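Local coordinates for protein aminotransferase class-III (Ochrobactrum anthropi, PDB 5GHG) that probably transfers amino groups between amines and carbonyl compounds as an omega-transaminase, using a pyridoxal phosphate cofactor bound here in its aminated form, PMP, at residues R36-Y41 against G47-E52. The protein carries 1 engineered substitution. Residues are numbered along the deposited sequence; the frame is centred on the assembly and turned at random.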
loop_
_atom_site.group_PDB
_atom_site.type_symbol
_atom_site.label_atom_id
_atom_site.label_comp_id
_atom_site.label_asym_id
_atom_site.label_seq_id
_atom_site.Cartn_x
_atom_site.Cartn_y
_atom_site.Cartn_z
ATOM N N ARG B 36 11.829 20.499 6.861
ATOM C CA ARG B 36 13.131 19.875 6.709
ATOM C C ARG B 36 13.527 19.148 7.970
ATOM O O ARG B 36 12.938 19.363 9.036
ATOM C CB ARG B 36 14.199 20.911 6.316
ATOM C CG ARG B 36 14.383 22.029 7.287
ATOM C CD ARG B 36 15.439 23.037 6.778
ATOM N NE ARG B 36 16.358 22.392 5.852
ATOM C CZ ARG B 36 16.410 22.655 4.549
ATOM N NH1 ARG B 36 15.611 23.589 4.021
ATOM N NH2 ARG B 36 17.256 21.985 3.773
ATOM N N GLY B 37 14.489 18.246 7.834
ATOM C CA GLY B 37 14.923 17.429 8.945
ATOM C C GLY B 37 16.417 17.535 9.162
ATOM O O GLY B 37 17.171 17.900 8.265
ATOM N N ASP B 38 16.837 17.188 10.370
ATOM C CA ASP B 38 18.242 17.294 10.758
ATOM C C ASP B 38 18.466 16.386 11.963
ATOM O O ASP B 38 18.132 16.767 13.090
ATOM C CB ASP B 38 18.578 18.761 11.072
ATOM C CG ASP B 38 19.919 18.933 11.755
ATOM O OD1 ASP B 38 20.777 18.059 11.620
ATOM O OD2 ASP B 38 20.109 19.976 12.414
ATOM N N GLY B 39 19.040 15.206 11.727
ATOM C CA GLY B 39 19.273 14.283 12.827
ATOM C C GLY B 39 17.963 13.904 13.501
ATOM O O GLY B 39 17.019 13.430 12.849
ATOM N N ILE B 40 17.868 14.108 14.816
ATOM C CA ILE B 40 16.629 13.777 15.515
ATOM C C ILE B 40 15.591 14.892 15.429
ATOM O O ILE B 40 14.497 14.734 15.981
ATOM C CB ILE B 40 16.832 13.446 17.006
ATOM C CG1 ILE B 40 17.225 14.694 17.805
ATOM C CG2 ILE B 40 17.854 12.301 17.166
ATOM C CD1 ILE B 40 17.107 14.495 19.337
ATOM N N TYR B 41 15.904 15.994 14.752
ATOM C CA TYR B 41 15.052 17.176 14.727
ATOM C C TYR B 41 14.343 17.339 13.389
ATOM O O TYR B 41 14.852 16.939 12.336
ATOM C CB TYR B 41 15.859 18.461 14.993
ATOM C CG TYR B 41 16.758 18.393 16.218
ATOM C CD1 TYR B 41 16.266 18.680 17.487
ATOM C CD2 TYR B 41 18.100 18.071 16.090
ATOM C CE1 TYR B 41 17.103 18.616 18.620
ATOM C CE2 TYR B 41 18.940 17.994 17.205
ATOM C CZ TYR B 41 18.437 18.271 18.461
ATOM O OH TYR B 41 19.286 18.190 19.553
ATOM N N GLY B 47 9.889 27.751 10.817
ATOM C CA GLY B 47 11.236 27.747 11.354
ATOM C C GLY B 47 11.380 27.137 12.728
ATOM O O GLY B 47 12.510 27.006 13.211
ATOM N N LYS B 48 10.284 26.777 13.387
ATOM C CA LYS B 48 10.389 26.174 14.715
ATOM C C LYS B 48 10.961 24.767 14.606
ATOM O O LYS B 48 10.568 23.996 13.720
ATOM C CB LYS B 48 9.029 26.133 15.391
ATOM C CG LYS B 48 8.494 27.496 15.823
ATOM C CD LYS B 48 7.108 27.337 16.468
ATOM C CE LYS B 48 7.001 26.037 17.297
ATOM N NZ LYS B 48 7.860 26.013 18.527
ATOM N N ARG B 49 11.876 24.430 15.518
ATOM C CA ARG B 49 12.508 23.114 15.552
ATOM C C ARG B 49 11.973 22.266 16.701
ATOM O O ARG B 49 11.633 22.774 17.769
ATOM C CB ARG B 49 14.026 23.241 15.654
ATOM C CG ARG B 49 14.638 23.786 14.364
ATOM C CD ARG B 49 16.085 24.223 14.561
ATOM N NE ARG B 49 16.956 23.107 14.915
ATOM C CZ ARG B 49 17.464 22.245 14.043
ATOM N NH1 ARG B 49 18.271 21.277 14.460
ATOM N NH2 ARG B 49 17.160 22.337 12.764
ATOM N N TYR B 50 11.894 20.957 16.466
ATOM C CA TYR B 50 11.362 20.007 17.436
ATOM C C TYR B 50 12.217 18.757 17.471
ATOM O O TYR B 50 12.713 18.309 16.429
ATOM C CB TYR B 50 9.944 19.554 17.075
ATOM C CG TYR B 50 8.978 20.655 16.738
ATOM C CD1 TYR B 50 8.963 21.228 15.466
ATOM C CD2 TYR B 50 8.075 21.117 17.686
ATOM C CE1 TYR B 50 8.066 22.236 15.148
ATOM C CE2 TYR B 50 7.176 22.128 17.380
ATOM C CZ TYR B 50 7.174 22.675 16.108
ATOM O OH TYR B 50 6.289 23.664 15.800
ATOM N N ILE B 51 12.355 18.174 18.657
ATOM C CA ILE B 51 12.800 16.794 18.759
ATOM C C ILE B 51 11.665 15.902 18.243
ATOM O O ILE B 51 10.538 15.977 18.737
ATOM C CB ILE B 51 13.161 16.424 20.198
ATOM C CG1 ILE B 51 14.396 17.192 20.661
ATOM C CG2 ILE B 51 13.335 14.890 20.327
ATOM C CD1 ILE B 51 14.749 16.965 22.135
ATOM N N GLU B 52 11.963 15.081 17.234
ATOM C CA GLU B 52 10.986 14.111 16.739
ATOM C C GLU B 52 11.098 12.867 17.617
ATOM O O GLU B 52 11.758 11.870 17.289
ATOM C CB GLU B 52 11.195 13.819 15.257
ATOM C CG GLU B 52 9.922 14.065 14.388
ATOM C CD GLU B 52 8.744 13.173 14.787
ATOM O OE1 GLU B 52 8.966 12.190 15.532
ATOM O OE2 GLU B 52 7.585 13.451 14.382
#
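Tyr41 and Ile51 form an antiparallel non-hydrogen-bonded pair with CA atoms 4.6 Å apart, and beyond it Glu52 N donates a nearly straight hydrogen bond of 2.8 Å to Ile40 O. Beside this pair Tyr41 CA approaches Tyr50 O at 3.1 Å, a CA-H...O contact. A type II' turn from Asp38 to Tyr41, with Gly39 at positive phi, carries the chain from strand 32-38 into strand 41-44; Tyr41 N to Asp38 O closes the turn, and Asp38 N to Tyr41 O pairs the strands that it joins, a two-residue beta hairpin. On the sheet face shared by Tyr41 and Ile51, the phenol ring lies alongside the isoleucine, its CE1 3.7 Å from Ile51 CG1. Ile40 sets CG1 between its own backbone N and carbonyl carbon (chi1 70°), which brings CG1 over the centre of the Tyr41 ring and sends CD1 to within 3.9 Å of Ile51 CG2. Helix 433-455 covers this apolar group, and its Gln435 hydrogen-bonds Tyr41 OH. Near the CB end of the ring, Arg49, bent at chi3 (64°), lays a face of its guanidinium against Tyr41 CB, with NH1 3.6 Å from Tyr41 CD2, oblique to the ring, and the two planes 39° apart. The same NH1 makes a salt bridge of 3.0 Å to Asp38 OD2, reaching it on the anti side and out of the carboxylate plane, so the arginine ties the turn to strand 49-52. Glu52 turns its carboxylate away, about 13 Å from the bound PMP: OE1 caps Gly56 N near the start of helix 55-58, while OE2 hydrogen-bonds Tyr83 OH of the second subunit. The arrangement is an antiparallel beta meander, 32-38, 41-44 and 49-52, at one side of the small-domain sheet of a fold-type I, class-III aminotransferase.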